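PDB 6JT6: extracellular PQQ-dependent sugar dehydrogenase from Coprinopsis cinerea, which probably oxidises sugars with a pyrroloquinoline quinone cofactor, its haem-binding cytochrome b domain, the part crystallised here, probably relaying the electrons. Local coordinates for residues 104-115 against 186-197; 48-59 against 69-77. All blocks are in the same frame, centred on the assembly; numbering follows the deposited sequence.

Interaction 1: residues 104-115 against 186-197; sequences LGSSGTNGNIQR and LQQLTNAPPLSG
L195 lays its side chain against the hairpin of strands 100-109 and 113-121, along which the irregular C-terminal tail after helix 182-191 runs, joined by backbone bonds, with this leucine as its apolar contact. Its CB lies 3.5 Å from S107 O, which accepts from L195 N at 2.8 Å in a fairly straight bond (164° at the hydrogen). CG meets S106 O at 3.5 Å. CD2 stays near S106 O, while CD1 runs on to G108 O and N110 N and reaches CG1 and CD1 of I113 and, at 4.1 Å, R115 CD, both side chains crossing the leucine at about a right angle. The bent arginine turns its guanidinium edge to S106, NE binding S106 O and NH2 binding S106 OG; NH2 also makes a salt bridge with D9, and NH1 is hydrogen-bonded to Q49 OE1. Towards the helix, S106 N donates a hydrogen bond to P193 O at 2.9 Å. At G105 a side chain would run into A192 O, which instead takes a CA-H...O contact from G105 CA at 3.0 Å. L104 CD1 touches L186 CD1, while helix 182-191 rests L189 on V117 of strand 113-121 and I45 of strand 43-51.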
# COMPACT_ATOMS: atom_id res chain seq x y z
N LEU A 104 8.88 5.55 2.87
CA LEU A 104 9.96 5.01 3.71
C LEU A 104 11.08 4.51 2.82
O LEU A 104 10.96 4.57 1.58
CB LEU A 104 9.41 3.87 4.61
CG LEU A 104 8.20 4.21 5.52
CD1 LEU A 104 7.70 3.06 6.43
CD2 LEU A 104 8.44 5.47 6.35
N GLY A 105 12.16 4.00 3.41
CA GLY A 105 13.31 3.51 2.65
C GLY A 105 13.05 2.23 1.89
O GLY A 105 11.94 1.69 1.95
N SER A 106 14.07 1.75 1.17
CA SER A 106 13.97 0.62 0.20
C SER A 106 12.88 0.82 -0.89
O SER A 106 12.43 -0.13 -1.52
CB SER A 106 13.79 -0.73 0.93
OG SER A 106 12.54 -0.80 1.59
N SER A 107 12.49 2.08 -1.11
CA SER A 107 11.58 2.45 -2.18
C SER A 107 12.36 2.90 -3.42
O SER A 107 13.52 3.29 -3.32
CB SER A 107 10.59 3.55 -1.73
OG SER A 107 9.79 3.12 -0.66
N GLY A 108 11.69 2.86 -4.58
CA GLY A 108 12.28 3.30 -5.86
C GLY A 108 12.36 2.12 -6.80
O GLY A 108 11.48 1.24 -6.76
N THR A 109 13.39 2.08 -7.64
CA THR A 109 13.56 0.99 -8.59
C THR A 109 14.99 0.51 -8.68
O THR A 109 15.92 1.30 -8.53
CB THR A 109 12.95 1.32 -9.99
OG1 THR A 109 13.02 0.16 -10.84
CG2 THR A 109 13.63 2.50 -10.64
N ASN A 110 15.16 -0.80 -8.88
CA ASN A 110 16.50 -1.36 -9.16
C ASN A 110 16.59 -1.75 -10.64
O ASN A 110 17.56 -2.39 -11.07
CB ASN A 110 16.83 -2.55 -8.24
CG ASN A 110 15.84 -3.71 -8.37
OD1 ASN A 110 15.00 -3.75 -9.27
ND2 ASN A 110 15.91 -4.66 -7.41
N GLY A 111 15.58 -1.36 -11.41
CA GLY A 111 15.47 -1.71 -12.82
C GLY A 111 14.83 -3.07 -13.08
O GLY A 111 14.50 -3.37 -14.22
N ASN A 112 14.69 -3.89 -12.05
CA ASN A 112 13.99 -5.17 -12.13
C ASN A 112 12.61 -5.06 -11.44
O ASN A 112 11.61 -5.48 -12.00
CB ASN A 112 14.83 -6.29 -11.51
CG ASN A 112 16.10 -6.61 -12.32
OD1 ASN A 112 16.18 -6.29 -13.51
ND2 ASN A 112 17.09 -7.24 -11.68
N ILE A 113 12.60 -4.50 -10.23
CA ILE A 113 11.38 -4.24 -9.49
C ILE A 113 11.22 -2.75 -9.24
O ILE A 113 12.20 -2.00 -9.29
CB ILE A 113 11.28 -5.05 -8.15
CG1 ILE A 113 12.45 -4.76 -7.19
CG2 ILE A 113 11.18 -6.53 -8.47
CD1 ILE A 113 12.17 -5.07 -5.73
N GLN A 114 9.98 -2.33 -9.01
CA GLN A 114 9.72 -1.08 -8.28
C GLN A 114 9.10 -1.38 -6.89
O GLN A 114 8.35 -2.35 -6.72
CB GLN A 114 8.85 -0.12 -9.08
CG GLN A 114 7.46 -0.64 -9.38
CD GLN A 114 6.68 0.32 -10.24
OE1 GLN A 114 6.16 1.32 -9.74
NE2 GLN A 114 6.58 0.01 -11.55
N ARG A 115 9.42 -0.54 -5.92
CA ARG A 115 8.88 -0.68 -4.57
C ARG A 115 8.40 0.65 -4.04
O ARG A 115 9.09 1.68 -4.20
CB ARG A 115 9.95 -1.20 -3.63
CG ARG A 115 9.97 -2.68 -3.48
CD ARG A 115 11.23 -3.04 -2.72
NE ARG A 115 11.24 -2.79 -1.27
CZ ARG A 115 11.08 -3.76 -0.35
NH1 ARG A 115 10.77 -5.01 -0.74
NH2 ARG A 115 11.21 -3.50 0.92
N LEU A 186 9.08 -0.03 11.72
CA LEU A 186 8.91 1.32 11.18
C LEU A 186 10.23 2.03 11.07
O LEU A 186 10.53 2.60 10.03
CB LEU A 186 7.93 2.16 12.01
CG LEU A 186 7.64 3.62 11.55
CD1 LEU A 186 7.09 3.69 10.13
CD2 LEU A 186 6.69 4.34 12.52
N GLN A 187 11.01 2.00 12.16
CA GLN A 187 12.37 2.59 12.17
C GLN A 187 13.27 1.95 11.13
O GLN A 187 13.94 2.67 10.36
CB GLN A 187 13.01 2.53 13.58
CG GLN A 187 14.49 2.96 13.66
CD GLN A 187 15.50 1.90 13.22
OE1 GLN A 187 15.47 0.73 13.67
NE2 GLN A 187 16.38 2.30 12.32
N GLN A 188 13.32 0.62 11.11
CA GLN A 188 14.20 -0.10 10.16
C GLN A 188 13.89 0.28 8.71
O GLN A 188 14.79 0.52 7.92
CB GLN A 188 14.07 -1.63 10.30
CG GLN A 188 14.71 -2.21 11.55
CD GLN A 188 16.23 -2.17 11.50
OE1 GLN A 188 16.83 -2.77 10.63
NE2 GLN A 188 16.85 -1.44 12.45
N LEU A 189 12.60 0.36 8.37
CA LEU A 189 12.22 0.66 7.00
C LEU A 189 12.50 2.13 6.65
O LEU A 189 12.88 2.44 5.52
CB LEU A 189 10.72 0.31 6.78
CG LEU A 189 10.32 -1.19 6.78
CD1 LEU A 189 8.81 -1.33 6.83
CD2 LEU A 189 10.89 -1.84 5.53
N THR A 190 12.30 3.03 7.63
CA THR A 190 12.53 4.45 7.39
C THR A 190 14.03 4.65 7.07
O THR A 190 14.38 5.45 6.19
CB THR A 190 12.12 5.31 8.61
OG1 THR A 190 10.75 5.03 8.91
CG2 THR A 190 12.28 6.82 8.33
N ASN A 191 14.88 3.90 7.77
CA ASN A 191 16.33 4.05 7.67
C ASN A 191 16.98 3.23 6.54
O ASN A 191 18.20 3.34 6.32
CB ASN A 191 16.99 3.79 9.03
CG ASN A 191 16.96 5.02 9.92
OD1 ASN A 191 16.36 5.02 10.99
ND2 ASN A 191 17.58 6.10 9.45
N ALA A 192 16.20 2.41 5.84
CA ALA A 192 16.76 1.64 4.74
C ALA A 192 17.05 2.63 3.61
O ALA A 192 16.24 3.52 3.37
CB ALA A 192 15.79 0.56 4.30
N PRO A 193 18.20 2.52 2.92
CA PRO A 193 18.41 3.43 1.79
C PRO A 193 17.46 3.16 0.59
O PRO A 193 16.83 2.07 0.51
CB PRO A 193 19.86 3.14 1.40
CG PRO A 193 20.06 1.73 1.80
CD PRO A 193 19.36 1.64 3.13
N PRO A 194 17.37 4.12 -0.35
CA PRO A 194 16.54 3.88 -1.52
C PRO A 194 16.99 2.68 -2.35
O PRO A 194 18.18 2.27 -2.28
CB PRO A 194 16.69 5.17 -2.34
CG PRO A 194 17.93 5.80 -1.86
CD PRO A 194 18.02 5.45 -0.41
N LEU A 195 16.06 2.12 -3.11
CA LEU A 195 16.38 1.04 -4.04
C LEU A 195 17.41 1.44 -5.10
O LEU A 195 17.36 2.55 -5.65
CB LEU A 195 15.12 0.54 -4.73
CG LEU A 195 14.43 -0.75 -4.33
CD1 LEU A 195 13.66 -1.26 -5.54
CD2 LEU A 195 15.39 -1.83 -3.82
N SER A 196 18.32 0.52 -5.39
CA SER A 196 19.34 0.73 -6.41
C SER A 196 19.79 -0.60 -7.02
O SER A 196 20.31 -0.63 -8.14
CB SER A 196 20.55 1.46 -5.83
OG SER A 196 21.12 0.73 -4.75
N GLY A 197 19.60 -1.70 -6.27
CA GLY A 197 20.17 -2.99 -6.66
C GLY A 197 21.63 -3.01 -6.29
O GLY A 197 22.53 -2.91 -7.14
OXT GLY A 197 21.92 -3.08 -5.10
O HOH W 1 15.28 4.31 -7.09

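Interaction 2: residues 48-59 against 69-77; sequences FQGPASAGWIGN and PLLVGWVDG. With HEM (protoporphyrin IX containing Fe), chain C.
The indole of W56 overlaps V72 with its six-membered part, CE3 3.5 Å from V72 CG2, and carries CH2 on to 3.8 Å from haem C2C. Both residues sit on the antiparallel beta hairpin of strands 56-60 and 70-76, where the axes of 56-59 and 70-76 run at 161°; on the other side of 56-60, G55 and W56 form a classic beta bulge against H146 of strand 138-146. The haem pocket takes W56, G58, N59, L70 and L71 from this hairpin. Chi1 at 58° sets CG of W56 between backbone N and carbonyl carbon, turning the indole toward V72 and the haem; NE1 binds Y162 O. Substituting an alanine here would probably leave V72 CG2 and the haem edge without their aromatic neighbour, and Y162 O without its donor. I57 and G73 form a hydrogen-bonded pair, N to O both ways, while G58 faces V72, where a side chain would collide with haem CBC. The F48 ring takes I57 O over one face, offset toward the rim, and CZ approaches L71 O at 3.6 Å. N59 and L71 lie side by side; N59 ND2 is hydrogen-bonded to Y30 OH, and N59 OD1 accepts L71 N at 3.1 Å, nearly along the C=O axis.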
# COMPACT_ATOMS: atom_id res chain seq x y z
N PHE A 48 4.00 -1.68 -1.72
CA PHE A 48 3.60 -1.99 -3.09
C PHE A 48 4.88 -2.40 -3.78
O PHE A 48 5.85 -1.64 -3.78
CB PHE A 48 3.05 -0.77 -3.82
CG PHE A 48 1.76 -0.21 -3.25
CD1 PHE A 48 0.76 -1.04 -2.74
CD2 PHE A 48 1.53 1.18 -3.28
CE1 PHE A 48 -0.43 -0.49 -2.25
CE2 PHE A 48 0.34 1.72 -2.78
CZ PHE A 48 -0.63 0.89 -2.28
N GLN A 49 4.87 -3.57 -4.41
CA GLN A 49 6.05 -4.05 -5.12
C GLN A 49 5.59 -4.66 -6.43
O GLN A 49 4.61 -5.39 -6.47
CB GLN A 49 6.79 -5.09 -4.28
CG GLN A 49 8.05 -5.64 -4.96
CD GLN A 49 8.98 -6.32 -3.97
OE1 GLN A 49 9.45 -5.71 -3.03
NE2 GLN A 49 9.25 -7.60 -4.19
N GLY A 50 6.31 -4.38 -7.50
CA GLY A 50 5.99 -5.06 -8.73
C GLY A 50 7.11 -4.91 -9.73
O GLY A 50 8.15 -4.34 -9.40
N PRO A 51 6.88 -5.43 -10.96
CA PRO A 51 7.81 -5.29 -12.08
C PRO A 51 8.15 -3.82 -12.26
O PRO A 51 7.27 -2.98 -12.14
CB PRO A 51 6.98 -5.80 -13.29
CG PRO A 51 6.01 -6.74 -12.67
CD PRO A 51 5.60 -6.03 -11.39
N ALA A 52 9.42 -3.50 -12.55
CA ALA A 52 9.84 -2.11 -12.72
C ALA A 52 9.14 -1.41 -13.88
O ALA A 52 9.09 -0.18 -13.94
CB ALA A 52 11.34 -2.04 -12.91
N SER A 53 8.63 -2.18 -14.82
CA SER A 53 7.96 -1.60 -15.97
C SER A 53 6.49 -1.27 -15.74
O SER A 53 5.86 -0.67 -16.63
CB SER A 53 8.12 -2.54 -17.17
OG SER A 53 7.48 -3.81 -16.93
N ALA A 54 5.93 -1.70 -14.60
CA ALA A 54 4.52 -1.45 -14.27
C ALA A 54 4.24 0.03 -14.20
O ALA A 54 5.10 0.82 -13.84
CB ALA A 54 4.13 -2.12 -12.94
N GLY A 55 2.99 0.43 -14.46
CA GLY A 55 2.65 1.86 -14.42
C GLY A 55 2.37 2.39 -13.02
O GLY A 55 2.99 3.38 -12.59
N TRP A 56 1.46 1.73 -12.32
CA TRP A 56 1.20 2.06 -10.91
C TRP A 56 0.59 0.86 -10.18
O TRP A 56 0.14 -0.11 -10.80
CB TRP A 56 0.29 3.31 -10.79
CG TRP A 56 -1.07 3.25 -11.46
CD1 TRP A 56 -1.42 3.82 -12.66
CD2 TRP A 56 -2.26 2.64 -10.94
NE1 TRP A 56 -2.77 3.57 -12.92
CE2 TRP A 56 -3.30 2.86 -11.87
CE3 TRP A 56 -2.54 1.89 -9.76
CZ2 TRP A 56 -4.62 2.42 -11.65
CZ3 TRP A 56 -3.86 1.44 -9.54
CH2 TRP A 56 -4.88 1.71 -10.49
N ILE A 57 0.62 0.93 -8.84
CA ILE A 57 0.18 -0.16 -7.98
C ILE A 57 -0.60 0.51 -6.84
O ILE A 57 -0.12 1.48 -6.25
CB ILE A 57 1.38 -0.93 -7.38
CG1 ILE A 57 2.40 -1.31 -8.47
CG2 ILE A 57 0.90 -2.15 -6.54
CD1 ILE A 57 3.74 -1.82 -7.93
N GLY A 58 -1.77 -0.03 -6.54
CA GLY A 58 -2.67 0.57 -5.57
C GLY A 58 -3.55 -0.40 -4.81
O GLY A 58 -3.55 -1.61 -5.05
N ASN A 59 -4.25 0.14 -3.81
CA ASN A 59 -5.15 -0.69 -3.02
C ASN A 59 -6.47 0.01 -2.77
O ASN A 59 -6.66 1.16 -3.16
CB ASN A 59 -4.49 -1.15 -1.69
CG ASN A 59 -4.05 0.01 -0.80
OD1 ASN A 59 -4.54 1.12 -0.92
ND2 ASN A 59 -3.11 -0.26 0.10
N PRO A 69 -10.69 4.57 1.33
CA PRO A 69 -9.40 5.10 0.91
C PRO A 69 -8.74 4.21 -0.13
O PRO A 69 -8.66 2.98 0.05
CB PRO A 69 -8.56 5.08 2.21
CG PRO A 69 -9.61 5.25 3.28
CD PRO A 69 -10.70 4.32 2.78
N LEU A 70 -8.28 4.87 -1.19
CA LEU A 70 -7.52 4.21 -2.24
C LEU A 70 -6.11 4.78 -2.18
O LEU A 70 -5.93 5.99 -2.28
CB LEU A 70 -8.15 4.46 -3.61
CG LEU A 70 -9.66 4.18 -3.82
CD1 LEU A 70 -10.02 4.49 -5.27
CD2 LEU A 70 -10.12 2.74 -3.52
N LEU A 71 -5.11 3.93 -1.99
CA LEU A 71 -3.73 4.42 -2.03
C LEU A 71 -3.09 3.97 -3.30
O LEU A 71 -3.25 2.82 -3.70
CB LEU A 71 -2.91 3.97 -0.81
CG LEU A 71 -3.54 4.12 0.58
CD1 LEU A 71 -2.59 3.57 1.63
CD2 LEU A 71 -3.96 5.55 0.92
N VAL A 72 -2.37 4.87 -3.94
CA VAL A 72 -1.76 4.57 -5.21
C VAL A 72 -0.30 5.02 -5.20
O VAL A 72 0.03 6.16 -4.82
CB VAL A 72 -2.59 5.11 -6.41
CG1 VAL A 72 -2.75 6.61 -6.34
CG2 VAL A 72 -1.98 4.72 -7.74
N GLY A 73 0.57 4.08 -5.56
CA GLY A 73 2.00 4.34 -5.64
C GLY A 73 2.57 4.07 -7.01
O GLY A 73 2.02 3.28 -7.79
N TRP A 74 3.68 4.75 -7.31
CA TRP A 74 4.42 4.53 -8.52
C TRP A 74 5.85 5.06 -8.37
O TRP A 74 6.20 5.67 -7.34
CB TRP A 74 3.69 5.13 -9.73
CG TRP A 74 3.64 6.64 -9.75
CD1 TRP A 74 4.51 7.49 -10.38
CD2 TRP A 74 2.63 7.46 -9.14
NE1 TRP A 74 4.10 8.81 -10.20
CE2 TRP A 74 2.94 8.81 -9.45
CE3 TRP A 74 1.48 7.17 -8.40
CZ2 TRP A 74 2.15 9.89 -9.01
CZ3 TRP A 74 0.68 8.25 -7.96
CH2 TRP A 74 1.04 9.60 -8.26
N VAL A 75 6.68 4.79 -9.38
CA VAL A 75 8.04 5.34 -9.40
C VAL A 75 8.19 6.21 -10.66
O VAL A 75 7.99 5.73 -11.77
CB VAL A 75 9.15 4.25 -9.30
CG1 VAL A 75 10.52 4.90 -9.35
CG2 VAL A 75 9.05 3.52 -7.97
N ASP A 76 8.50 7.48 -10.44
CA ASP A 76 8.73 8.45 -11.50
C ASP A 76 10.25 8.50 -11.75
O ASP A 76 10.95 9.23 -11.07
CB ASP A 76 8.21 9.83 -11.06
CG ASP A 76 8.54 10.95 -12.05
OD1 ASP A 76 8.60 10.67 -13.27
OD2 ASP A 76 8.72 12.10 -11.60
N GLY A 77 10.73 7.68 -12.69
CA GLY A 77 12.17 7.58 -12.96
C GLY A 77 12.82 6.73 -11.89
O GLY A 77 12.73 5.50 -11.94
CHA HEM C . -12.68 -2.13 -9.75
CHB HEM C . -12.98 1.71 -12.72
CHC HEM C . -9.01 3.62 -10.71
CHD HEM C . -9.27 0.20 -7.19
C1A HEM C . -13.07 -1.28 -10.76
C2A HEM C . -14.09 -1.57 -11.71
C3A HEM C . -14.15 -0.48 -12.55
C4A HEM C . -13.19 0.48 -12.13
CMA HEM C . -15.09 -0.31 -13.73
CAA HEM C . -14.94 -2.82 -11.78
CBA HEM C . -14.14 -4.10 -12.11
CGA HEM C . -13.28 -4.00 -13.35
O1A HEM C . -12.02 -4.02 -13.28
O2A HEM C . -13.83 -3.91 -14.47
C1B HEM C . -11.91 2.56 -12.45
C2B HEM C . -11.62 3.73 -13.22
C3B HEM C . -10.46 4.26 -12.68
C4B HEM C . -10.09 3.37 -11.56
CMB HEM C . -12.43 4.24 -14.43
CAB HEM C . -9.68 5.47 -13.04
CBB HEM C . -9.52 5.90 -14.29
C1C HEM C . -8.77 2.90 -9.50
C2C HEM C . -7.75 3.19 -8.57
C3C HEM C . -7.81 2.23 -7.55
C4C HEM C . -8.88 1.31 -7.90
CMC HEM C . -6.82 4.39 -8.69
CAC HEM C . -6.96 2.17 -6.34
CBC HEM C . -5.65 2.53 -6.37
C1D HEM C . -10.18 -0.74 -7.69
C2D HEM C . -10.49 -2.00 -6.97
C3D HEM C . -11.44 -2.63 -7.66
C4D HEM C . -11.73 -1.75 -8.81
CMD HEM C . -9.86 -2.51 -5.70
CAD HEM C . -12.04 -4.01 -7.35
CBD HEM C . -13.14 -4.00 -6.30
CGD HEM C . -14.38 -3.42 -6.92
O1D HEM C . -14.92 -2.37 -6.48
O2D HEM C . -14.86 -3.98 -7.91
NA HEM C . -12.51 -0.03 -11.06
NB HEM C . -10.99 2.39 -11.49
NC HEM C . -9.41 1.75 -9.10
ND HEM C . -10.99 -0.61 -8.78
FE HEM C . -11.00 0.83 -10.08
O HOH W 2 5.60 3.07 -11.74

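Overall arrangement
Following the chain from its N terminus, interaction 2 comes first: strand 56-60 and strand 70-76 pair across a short connection, so only nine residues separate 48-59 from 69-77. It closes before interaction 1 opens, so the two are in series and neither nest nor cross. Interaction 1 closes a much longer loop of 70 residues, bringing the C-terminal tail back to the hairpin 104-115. Their centres lie 13 Å apart, yet they meet directly: Q114 N to G50 O, at 2.7 Å, is a probable hydrogen bond between neighbouring strands 113-121 and 43-51. Segment 48-59 thus passes from that mixed sheet into the six-stranded haem-side sheet, linking both.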